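Local structure of ATP-dependent DNA helicase PIF1 (Candida albicans, 7OTJ) at residues G18-Y23 with G136-A141; S234-T239 with Q458-V463; V465-I470 with L489-F494. The protein probably couples ATP hydrolysis to 5'-3' unwinding of DNA, including G-quadruplexes, and so helps keep the nuclear and mitochondrial genomes stable. All coordinates share one frame; numbering follows the deposited sequence.

Contact 1 of 3, residues G18-Y23 with G136-A141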
loop_
_atom_site.group_PDB
_atom_site.type_symbol
_atom_site.label_atom_id
_atom_site.label_comp_id
_atom_site.label_asym_id
_atom_site.label_seq_id
_atom_site.Cartn_x
_atom_site.Cartn_y
_atom_site.Cartn_z
ATOM N N GLY A 18 24.596 -7.291 -7.044
ATOM C CA GLY A 18 24.267 -6.424 -8.153
ATOM C C GLY A 18 23.323 -7.025 -9.171
ATOM O O GLY A 18 22.910 -6.319 -10.101
ATOM N N VAL A 19 22.970 -8.302 -9.027
ATOM C CA VAL A 19 22.110 -8.961 -10.002
ATOM C C VAL A 19 20.702 -8.388 -9.921
ATOM O O VAL A 19 20.139 -8.229 -8.830
ATOM C CB VAL A 19 22.099 -10.478 -9.769
ATOM C CG1 VAL A 19 21.248 -11.164 -10.827
ATOM C CG2 VAL A 19 23.516 -11.022 -9.768
ATOM N N SER A 20 20.120 -8.095 -11.081
ATOM C CA SER A 20 18.712 -7.740 -11.154
ATOM C C SER A 20 17.881 -9.008 -11.031
ATOM O O SER A 20 18.092 -9.974 -11.774
ATOM C CB SER A 20 18.406 -7.014 -12.462
ATOM O OG SER A 20 18.892 -5.683 -12.424
ATOM N N LEU A 21 16.958 -9.023 -10.074
ATOM C CA LEU A 21 16.256 -10.262 -9.795
ATOM C C LEU A 21 14.861 -9.985 -9.260
ATOM O O LEU A 21 14.534 -8.875 -8.826
ATOM C CB LEU A 21 17.047 -11.128 -8.806
ATOM C CG LEU A 21 17.425 -10.594 -7.422
ATOM C CD1 LEU A 21 16.240 -10.647 -6.439
ATOM C CD2 LEU A 21 18.596 -11.402 -6.886
ATOM N N PHE A 22 14.053 -11.038 -9.286
ATOM C CA PHE A 22 12.732 -11.080 -8.680
ATOM C C PHE A 22 12.726 -12.212 -7.668
ATOM O O PHE A 22 13.116 -13.337 -7.992
ATOM C CB PHE A 22 11.665 -11.287 -9.757
ATOM C CG PHE A 22 10.343 -11.799 -9.241
ATOM C CD1 PHE A 22 9.572 -11.048 -8.367
ATOM C CD2 PHE A 22 9.850 -13.017 -9.678
ATOM C CE1 PHE A 22 8.351 -11.517 -7.922
ATOM C CE2 PHE A 22 8.634 -13.489 -9.241
ATOM C CZ PHE A 22 7.879 -12.740 -8.365
ATOM N N TYR A 23 12.333 -11.921 -6.436
ATOM C CA TYR A 23 12.209 -12.976 -5.447
ATOM C C TYR A 23 10.777 -13.021 -4.933
ATOM O O TYR A 23 10.133 -11.982 -4.744
ATOM C CB TYR A 23 13.232 -12.831 -4.314
ATOM C CG TYR A 23 13.032 -11.705 -3.333
ATOM C CD1 TYR A 23 12.369 -11.920 -2.130
ATOM C CD2 TYR A 23 13.557 -10.442 -3.576
ATOM C CE1 TYR A 23 12.210 -10.901 -1.210
ATOM C CE2 TYR A 23 13.400 -9.415 -2.659
ATOM C CZ TYR A 23 12.727 -9.652 -1.477
ATOM O OH TYR A 23 12.566 -8.639 -0.558
ATOM N N GLY A 136 20.594 0.555 -16.865
ATOM C CA GLY A 136 21.640 0.223 -15.920
ATOM C C GLY A 136 21.185 0.095 -14.482
ATOM O O GLY A 136 21.965 -0.374 -13.641
ATOM N N ILE A 137 19.944 0.478 -14.173
ATOM C CA ILE A 137 19.434 0.378 -12.810
ATOM C C ILE A 137 19.254 -1.088 -12.445
ATOM O O ILE A 137 18.733 -1.879 -13.239
ATOM C CB ILE A 137 18.117 1.155 -12.668
ATOM C CG1 ILE A 137 18.349 2.644 -12.952
ATOM C CG2 ILE A 137 17.517 0.925 -11.290
ATOM C CD1 ILE A 137 17.077 3.463 -13.069
ATOM N N GLN A 138 19.693 -1.462 -11.248
ATOM C CA GLN A 138 19.442 -2.809 -10.757
ATOM C C GLN A 138 17.977 -2.920 -10.334
ATOM O O GLN A 138 17.520 -2.192 -9.446
ATOM C CB GLN A 138 20.371 -3.142 -9.592
ATOM C CG GLN A 138 20.163 -4.543 -9.015
ATOM C CD GLN A 138 20.935 -4.768 -7.724
ATOM O OE1 GLN A 138 21.677 -3.897 -7.268
ATOM N NE2 GLN A 138 20.761 -5.942 -7.131
ATOM N N LEU A 139 17.239 -3.816 -10.978
ATOM C CA LEU A 139 15.833 -4.008 -10.665
ATOM C C LEU A 139 15.700 -5.120 -9.632
ATOM O O LEU A 139 16.239 -6.216 -9.819
ATOM C CB LEU A 139 15.053 -4.347 -11.933
ATOM C CG LEU A 139 13.548 -4.551 -11.793
ATOM C CD1 LEU A 139 12.894 -3.280 -11.289
ATOM C CD2 LEU A 139 12.970 -4.956 -13.132
ATOM N N VAL A 140 15.002 -4.825 -8.535
ATOM C CA VAL A 140 14.726 -5.796 -7.476
ATOM C C VAL A 140 13.213 -5.861 -7.327
ATOM O O VAL A 140 12.608 -5.006 -6.668
ATOM C CB VAL A 140 15.393 -5.430 -6.146
ATOM C CG1 VAL A 140 15.000 -6.444 -5.055
ATOM C CG2 VAL A 140 16.920 -5.336 -6.298
ATOM N N ALA A 141 12.591 -6.848 -7.963
ATOM C CA ALA A 141 11.153 -7.044 -7.866
ATOM C C ALA A 141 10.828 -8.027 -6.752
ATOM O O ALA A 141 11.502 -9.048 -6.586
ATOM C CB ALA A 141 10.587 -7.555 -9.190
#

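Contact 2 of 3, residues S234-T239 with Q458-V463. With nucleotides of chain C.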
loop_
_atom_site.group_PDB
_atom_site.type_symbol
_atom_site.label_atom_id
_atom_site.label_comp_id
_atom_site.label_asym_id
_atom_site.label_seq_id
_atom_site.Cartn_x
_atom_site.Cartn_y
_atom_site.Cartn_z
ATOM N N SER A 234 -9.870 -5.336 12.542
ATOM C CA SER A 234 -9.925 -4.711 11.229
ATOM C C SER A 234 -10.941 -5.424 10.346
ATOM O O SER A 234 -11.133 -6.639 10.438
ATOM C CB SER A 234 -8.554 -4.741 10.551
ATOM O OG SER A 234 -7.548 -4.182 11.372
ATOM N N GLU A 235 -11.613 -4.653 9.498
ATOM C CA GLU A 235 -12.614 -5.187 8.585
ATOM C C GLU A 235 -12.119 -5.044 7.148
ATOM O O GLU A 235 -11.810 -3.933 6.701
ATOM C CB GLU A 235 -13.952 -4.469 8.783
ATOM C CG GLU A 235 -14.488 -4.533 10.218
ATOM C CD GLU A 235 -15.923 -4.036 10.348
ATOM O OE1 GLU A 235 -16.318 -3.620 11.461
ATOM O OE2 GLU A 235 -16.657 -4.060 9.339
ATOM N N LEU A 236 -12.074 -6.158 6.419
ATOM C CA LEU A 236 -11.649 -6.171 5.025
ATOM C C LEU A 236 -12.847 -6.426 4.124
ATOM O O LEU A 236 -13.633 -7.341 4.378
ATOM C CB LEU A 236 -10.587 -7.247 4.782
ATOM C CG LEU A 236 -9.277 -7.126 5.557
ATOM C CD1 LEU A 236 -8.290 -8.181 5.091
ATOM C CD2 LEU A 236 -8.702 -5.731 5.395
ATOM N N TYR A 237 -12.958 -5.642 3.052
ATOM C CA TYR A 237 -14.020 -5.802 2.068
ATOM C C TYR A 237 -13.436 -5.664 0.670
ATOM O O TYR A 237 -12.334 -5.146 0.482
ATOM C CB TYR A 237 -15.136 -4.775 2.254
ATOM C CG TYR A 237 -15.791 -4.815 3.611
ATOM C CD1 TYR A 237 -15.287 -4.068 4.661
ATOM C CD2 TYR A 237 -16.914 -5.603 3.843
ATOM C CE1 TYR A 237 -15.876 -4.102 5.903
ATOM C CE2 TYR A 237 -17.509 -5.639 5.083
ATOM C CZ TYR A 237 -16.986 -4.886 6.111
ATOM O OH TYR A 237 -17.570 -4.919 7.355
ATOM N N ALA A 238 -14.195 -6.136 -0.316
ATOM C CA ALA A 238 -13.727 -6.074 -1.694
ATOM C C ALA A 238 -13.910 -4.685 -2.293
ATOM O O ALA A 238 -13.084 -4.243 -3.098
ATOM C CB ALA A 238 -14.454 -7.114 -2.545
ATOM N N THR A 239 -14.981 -3.989 -1.927
ATOM C CA THR A 239 -15.331 -2.726 -2.559
ATOM C C THR A 239 -15.243 -1.578 -1.563
ATOM O O THR A 239 -15.261 -1.763 -0.341
ATOM C CB THR A 239 -16.749 -2.782 -3.137
ATOM O OG1 THR A 239 -17.690 -2.876 -2.058
ATOM C CG2 THR A 239 -16.903 -3.987 -4.048
ATOM N N GLN A 458 -0.078 -6.040 4.455
ATOM C CA GLN A 458 -0.245 -5.819 5.880
ATOM C C GLN A 458 -0.363 -7.144 6.625
ATOM O O GLN A 458 -0.774 -8.167 6.067
ATOM C CB GLN A 458 -1.476 -4.948 6.150
ATOM C CG GLN A 458 -1.394 -3.548 5.550
ATOM C CD GLN A 458 -0.252 -2.728 6.122
ATOM O OE1 GLN A 458 0.033 -2.789 7.319
ATOM N NE2 GLN A 458 0.413 -1.956 5.264
ATOM N N THR A 459 0.005 -7.108 7.900
ATOM C CA THR A 459 -0.219 -8.202 8.833
ATOM C C THR A 459 -1.228 -7.733 9.871
ATOM O O THR A 459 -1.060 -6.658 10.461
ATOM C CB THR A 459 1.089 -8.628 9.503
ATOM O OG1 THR A 459 1.959 -9.218 8.529
ATOM C CG2 THR A 459 0.822 -9.631 10.603
ATOM N N LEU A 460 -2.278 -8.524 10.085
ATOM C CA LEU A 460 -3.371 -8.154 10.976
ATOM C C LEU A 460 -3.566 -9.242 12.023
ATOM O O LEU A 460 -3.842 -10.397 11.678
ATOM C CB LEU A 460 -4.661 -7.936 10.184
ATOM C CG LEU A 460 -4.542 -6.979 8.997
ATOM C CD1 LEU A 460 -5.761 -7.049 8.103
ATOM C CD2 LEU A 460 -4.338 -5.570 9.503
ATOM N N SER A 461 -3.433 -8.868 13.298
ATOM C CA SER A 461 -3.651 -9.819 14.382
ATOM C C SER A 461 -5.102 -10.281 14.425
ATOM O O SER A 461 -5.381 -11.485 14.436
ATOM C CB SER A 461 -3.257 -9.187 15.715
ATOM O OG SER A 461 -1.855 -9.118 15.846
ATOM N N LYS A 462 -6.038 -9.334 14.431
ATOM C CA LYS A 462 -7.460 -9.628 14.536
ATOM C C LYS A 462 -8.180 -8.941 13.387
ATOM O O LYS A 462 -8.066 -7.722 13.221
ATOM C CB LYS A 462 -8.003 -9.176 15.891
ATOM C CG LYS A 462 -7.369 -9.944 17.044
ATOM C CD LYS A 462 -8.007 -9.622 18.375
ATOM C CE LYS A 462 -7.303 -10.362 19.502
ATOM N NZ LYS A 462 -7.156 -11.821 19.229
ATOM N N VAL A 463 -8.903 -9.720 12.586
ATOM C CA VAL A 463 -9.481 -9.215 11.345
ATOM C C VAL A 463 -10.722 -10.030 11.007
ATOM O O VAL A 463 -10.729 -11.259 11.134
ATOM C CB VAL A 463 -8.439 -9.243 10.199
ATOM C CG1 VAL A 463 -7.766 -10.608 10.107
ATOM C CG2 VAL A 463 -9.071 -8.854 8.866
ATOM P P DT C 2 -14.394 -0.302 -6.305
ATOM O OP1 DT C 2 -15.261 -0.643 -5.154
ATOM O OP2 DT C 2 -14.588 0.969 -7.039
ATOM O "O5'" DT C 2 -12.879 -0.385 -5.803
ATOM C "C5'" DT C 2 -12.471 -1.440 -4.933
ATOM C "C4'" DT C 2 -11.098 -1.965 -5.313
ATOM O "O4'" DT C 2 -11.204 -2.725 -6.531
ATOM C "C3'" DT C 2 -10.055 -0.886 -5.556
ATOM O "O3'" DT C 2 -9.279 -0.725 -4.385
ATOM C "C2'" DT C 2 -9.208 -1.423 -6.716
ATOM C "C1'" DT C 2 -10.113 -2.452 -7.395
ATOM N N1 DT C 2 -10.660 -2.014 -8.719
ATOM C C2 DT C 2 -10.589 -2.876 -9.792
ATOM O O2 DT C 2 -10.075 -3.981 -9.729
ATOM N N3 DT C 2 -11.130 -2.391 -10.955
ATOM C C4 DT C 2 -11.734 -1.163 -11.144
ATOM O O4 DT C 2 -12.191 -0.818 -12.230
ATOM C C5 DT C 2 -11.788 -0.315 -9.975
ATOM C C7 DT C 2 -12.423 1.043 -10.060
ATOM C C6 DT C 2 -11.258 -0.777 -8.833
ATOM O OP3 DT C 1 -20.995 -2.577 -8.018
ATOM P P DT C 1 -20.367 -3.340 -6.916
ATOM O OP1 DT C 1 -20.987 -4.681 -6.839
ATOM O OP2 DT C 1 -20.373 -2.480 -5.714
ATOM O "O5'" DT C 1 -18.847 -3.538 -7.346
ATOM C "C5'" DT C 1 -18.108 -2.438 -7.845
ATOM C "C4'" DT C 1 -16.643 -2.591 -7.492
ATOM O "O4'" DT C 1 -16.184 -3.899 -7.912
ATOM C "C3'" DT C 1 -15.707 -1.609 -8.173
ATOM O "O3'" DT C 1 -14.515 -1.473 -7.397
ATOM C "C2'" DT C 1 -15.436 -2.319 -9.494
ATOM C "C1'" DT C 1 -15.320 -3.768 -9.025
ATOM N N1 DT C 1 -15.728 -4.778 -10.040
ATOM C C2 DT C 1 -14.910 -5.030 -11.123
ATOM O O2 DT C 1 -13.852 -4.453 -11.317
ATOM N N3 DT C 1 -15.383 -5.988 -11.983
ATOM C C4 DT C 1 -16.564 -6.706 -11.867
ATOM O O4 DT C 1 -16.904 -7.548 -12.693
ATOM C C5 DT C 1 -17.367 -6.394 -10.707
ATOM C C7 DT C 1 -18.665 -7.105 -10.474
ATOM C C6 DT C 1 -16.914 -5.461 -9.861
#

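Contact 3 of 3, residues V465-I470 with L489-F494. With K (potassium ion), chain I.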
loop_
_atom_site.group_PDB
_atom_site.type_symbol
_atom_site.label_atom_id
_atom_site.label_comp_id
_atom_site.label_asym_id
_atom_site.label_seq_id
_atom_site.Cartn_x
_atom_site.Cartn_y
_atom_site.Cartn_z
ATOM N N VAL A 465 -13.110 -10.782 7.741
ATOM C CA VAL A 465 -13.074 -10.716 6.285
ATOM C C VAL A 465 -14.466 -11.040 5.762
ATOM O O VAL A 465 -15.023 -12.102 6.069
ATOM C CB VAL A 465 -12.032 -11.678 5.695
ATOM C CG1 VAL A 465 -12.125 -11.688 4.168
ATOM C CG2 VAL A 465 -10.634 -11.291 6.148
ATOM N N ASP A 466 -15.031 -10.129 4.976
ATOM C CA ASP A 466 -16.340 -10.318 4.364
ATOM C C ASP A 466 -16.117 -10.545 2.876
ATOM O O ASP A 466 -15.772 -9.613 2.144
ATOM C CB ASP A 466 -17.248 -9.116 4.607
ATOM C CG ASP A 466 -18.651 -9.321 4.050
ATOM O OD1 ASP A 466 -18.922 -10.403 3.489
ATOM O OD2 ASP A 466 -19.486 -8.399 4.171
ATOM N N MET A 467 -16.305 -11.787 2.434
ATOM C CA MET A 467 -16.022 -12.177 1.062
ATOM C C MET A 467 -17.181 -11.901 0.111
ATOM O O MET A 467 -17.165 -12.402 -1.020
ATOM C CB MET A 467 -15.638 -13.654 1.020
ATOM C CG MET A 467 -14.415 -13.942 1.864
ATOM S SD MET A 467 -13.947 -15.668 1.877
ATOM C CE MET A 467 -13.875 -16.021 0.127
ATOM N N LYS A 468 -18.138 -11.063 0.521
ATOM C CA LYS A 468 -19.413 -10.950 -0.184
ATOM C C LYS A 468 -19.222 -10.490 -1.625
ATOM O O LYS A 468 -19.773 -11.088 -2.557
ATOM C CB LYS A 468 -20.338 -9.988 0.567
ATOM C CG LYS A 468 -21.812 -10.025 0.142
ATOM C CD LYS A 468 -22.601 -11.032 0.981
ATOM C CE LYS A 468 -24.109 -10.956 0.747
ATOM N NZ LYS A 468 -24.861 -11.771 1.757
ATOM N N LYS A 469 -18.442 -9.428 -1.833
ATOM C CA LYS A 469 -18.315 -8.810 -3.147
ATOM C C LYS A 469 -16.991 -9.134 -3.837
ATOM O O LYS A 469 -16.588 -8.404 -4.746
ATOM C CB LYS A 469 -18.485 -7.291 -3.039
ATOM C CG LYS A 469 -19.839 -6.824 -2.531
ATOM C CD LYS A 469 -20.972 -7.354 -3.407
ATOM C CE LYS A 469 -22.345 -7.028 -2.822
ATOM N NZ LYS A 469 -23.459 -7.615 -3.626
ATOM N N ILE A 470 -16.311 -10.214 -3.436
ATOM C CA ILE A 470 -15.039 -10.562 -4.067
ATOM C C ILE A 470 -15.262 -10.778 -5.555
ATOM O O ILE A 470 -16.139 -11.548 -5.967
ATOM C CB ILE A 470 -14.410 -11.803 -3.406
ATOM C CG1 ILE A 470 -13.388 -11.412 -2.336
ATOM C CG2 ILE A 470 -13.662 -12.635 -4.429
ATOM C CD1 ILE A 470 -13.913 -10.512 -1.265
ATOM N N LEU A 489 -9.355 -14.455 13.375
ATOM C CA LEU A 489 -9.915 -14.258 12.043
ATOM C C LEU A 489 -11.366 -14.711 12.016
ATOM O O LEU A 489 -11.677 -15.831 12.429
ATOM C CB LEU A 489 -9.116 -15.036 10.991
ATOM C CG LEU A 489 -9.790 -15.239 9.631
ATOM C CD1 LEU A 489 -9.903 -13.923 8.882
ATOM C CD2 LEU A 489 -9.028 -16.262 8.818
ATOM N N GLN A 490 -12.241 -13.859 11.491
ATOM C CA GLN A 490 -13.627 -14.212 11.215
ATOM C C GLN A 490 -13.877 -14.061 9.723
ATOM O O GLN A 490 -13.547 -13.024 9.138
ATOM C CB GLN A 490 -14.604 -13.336 12.008
ATOM C CG GLN A 490 -16.066 -13.567 11.631
ATOM C CD GLN A 490 -17.015 -12.606 12.324
ATOM O OE1 GLN A 490 -16.722 -11.422 12.476
ATOM N NE2 GLN A 490 -18.161 -13.119 12.754
ATOM N N VAL A 491 -14.472 -15.081 9.113
ATOM C CA VAL A 491 -14.728 -15.108 7.679
ATOM C C VAL A 491 -16.234 -15.103 7.465
ATOM O O VAL A 491 -16.944 -15.986 7.967
ATOM C CB VAL A 491 -14.085 -16.326 7.000
ATOM C CG1 VAL A 491 -14.411 -16.329 5.508
ATOM C CG2 VAL A 491 -12.576 -16.327 7.220
ATOM N N LEU A 492 -16.723 -14.101 6.745
ATOM C CA LEU A 492 -18.133 -13.995 6.409
ATOM C C LEU A 492 -18.338 -14.266 4.923
ATOM O O LEU A 492 -17.566 -13.792 4.081
ATOM C CB LEU A 492 -18.682 -12.610 6.775
ATOM C CG LEU A 492 -18.597 -12.209 8.252
ATOM C CD1 LEU A 492 -19.110 -10.792 8.452
ATOM C CD2 LEU A 492 -19.348 -13.186 9.143
ATOM N N ASN A 493 -19.378 -15.044 4.617
ATOM C CA ASN A 493 -19.824 -15.305 3.246
ATOM C C ASN A 493 -18.749 -15.990 2.405
ATOM O O ASN A 493 -18.617 -15.725 1.209
ATOM C CB ASN A 493 -20.286 -14.013 2.573
ATOM C CG ASN A 493 -21.470 -13.391 3.274
ATOM O OD1 ASN A 493 -22.604 -13.849 3.119
ATOM N ND2 ASN A 493 -21.219 -12.336 4.044
ATOM N N PHE A 494 -18.032 -16.936 3.013
ATOM C CA PHE A 494 -17.017 -17.687 2.287
ATOM C C PHE A 494 -17.672 -18.560 1.229
ATOM O O PHE A 494 -18.748 -19.122 1.443
ATOM C CB PHE A 494 -16.191 -18.563 3.231
ATOM C CG PHE A 494 -15.143 -19.387 2.524
ATOM C CD1 PHE A 494 -15.452 -20.626 1.979
ATOM C CD2 PHE A 494 -13.846 -18.916 2.392
ATOM C CE1 PHE A 494 -14.494 -21.369 1.315
ATOM C CE2 PHE A 494 -12.884 -19.655 1.731
ATOM C CZ PHE A 494 -13.207 -20.885 1.193
HETATM K K K I . -16.597 -7.901 -0.147
#

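Contact 1 of 3, residues G18-Y23 with G136-A141
Leu21 and Phe22 pair in parallel with Val140 and Ala141, the axes of the two short segments approaching to 4.8 Å at 13°. Three backbone bonds form the ladder: Leu21 N to Leu139 O (2.9 Å), Ala141 N to Leu21 O and Tyr23 N to Ala141 O. Side chains extend the polar pairing toward the start of the strands. Ser20 OG accepts a hydrogen bond from Leu139 N at 2.9 Å, taking the place of a backbone carbonyl where the ladder begins. Gln138, fully extended with CG anti to the backbone N (chi1 180°), reaches past Gly18, and its NE2 donates to Val19 O at 2.9 Å, meeting that carbonyl from above its plane; the same NE2 also bonds Val15 O.

The apolar contacts split between the two faces. On one, Phe22 CD1 lies 3.7 Å from Ala141 CB, and Trp176 meets the ring edge-to-face. On the other, Val140 CG1 sits at the edge of the Tyr23 ring, 4.1 Å from CE2, with Val11 and Val15 of helix 6-16 touching Tyr23 and Val140 respectively, while Tyr23 OH bonds Lys31 O.

These are adjacent inner strands of the parallel sheet in the N-terminal RecA-like domain, and strand 21-25 runs straight into the Walker A P-loop of residues Gly25 to Ser32.

Contact 2 of 3, residues S234-T239 with Q458-V463
Leu236 and Leu460 point their ends at each other, tip to tip, with CD1 of Leu236 4.1 Å from CD1 of Leu460. With its CG anti to the carbonyl carbon (chi1 -52°), Leu460 splits its methyls between Leu236, met by CD1, and Ser234, met by CD2. Val463 joins this apolar pair: its side chain crosses that of Leu236 at a slant, CG2 lying 3.7 Å from Leu236 CG, and the same methyl packs against the carbonyl of Ser234. Residues Ile452 and Ser455 of helix 452-455 also touch Leu236.

Ser234 stands at the outer end, its hydroxyl OG 4.0 Å from Leu460 CD2. Its backbone makes the single hydrogen bond across the contact, Ser234 N to Lys462 O at 3.1 Å, with the donor tilted 27° from the carbonyl plane. Val463 is its parallel bridge partner.

The far ends of both segments lie at working sites. At the start of 458-463, Thr459 OG1 bonds Arg191 and the residue touches ADP, while Gln458 touches the tetrafluoroaluminate. Past the end of strand 234-237, Thr239 caps helix 240-253 and meets the DNA, its CB 3.3 Å from OP1 of DT2 of chain C and its CG2 3.7 Å from C4' of DT1 of chain C. Strand 234-237 lies beside 463-466 in a four-stranded parallel sheet, consistent with the second RecA-like domain of an SF1 helicase, with the loop after the strand meeting the DNA.

Contact 3 of 3, residues V465-I470 with L489-F494
Met467 reaches across to Phe494 and Val491, and its sulfur is the centre of the apolar cluster. The two side chains of Met467 and Phe494 lie alongside each other, pointing the same way; SD is 4.5 Å from the centroid of the Phe494 ring, 65° off its normal, an oblique Met-aromatic contact. A bend at chi3 (52°) brings the CE methyl back toward CD2 of that ring. SD also packs 3.7 Å from Val491 CG1. Toward the start of the strands, on the same face, Val465 CG2 meets Leu489 CD1 at 3.9 Å, and helix 475-481 covers this side with Ala476, Ala479 and Leu480.

Backbone bonds come next: Val465 N to Gln490 O and Leu492 N to Val465 O, both 2.7 Å, and Met467 N to Leu492 O.

The side chain of Asp466 leaves the strand on the face opposite Val465 and Val491 and begins the polar rim. Asn493 ND2 donates to Asp466 OD1 at 3.1 Å from above the carboxylate, the two planes 29° apart. Lys468 bends at chi2 to lay CD against the amide of Asn493, and its NZ makes a weak bond to Asn493 OD1. The backbone O of Asp466 binds the potassium ion at 3.0 Å, with Glu242 OE2 as another ligand.

Strand 463-466, helix 475-481 and strand 489-492 make up a beta-alpha-beta crossover at the edge of the sheet, and 475-494 is a predicted DNA-binding region.

From the N terminus the three contacts follow in series; none nests in or crosses another. Contact 1 closes a 112-residue loop holding the P-loop and much of the first parallel sheet. Contact 2 then closes a far longer one, 218 residues, which includes the antiparallel sheet with the 2B region, and brings the chain back to the second parallel sheet. Contact 3 is local, spanning 18 residues. Contacts 2 and 3 share that second sheet, their centres 10 Å apart: Val463 O pairs with Gln490 N and Leu236 O with Asp466 N, and both contacts supply potassium-site residues. Contact 1 lies about 31 Å, centre to centre, from contact 2, across the chain's centre.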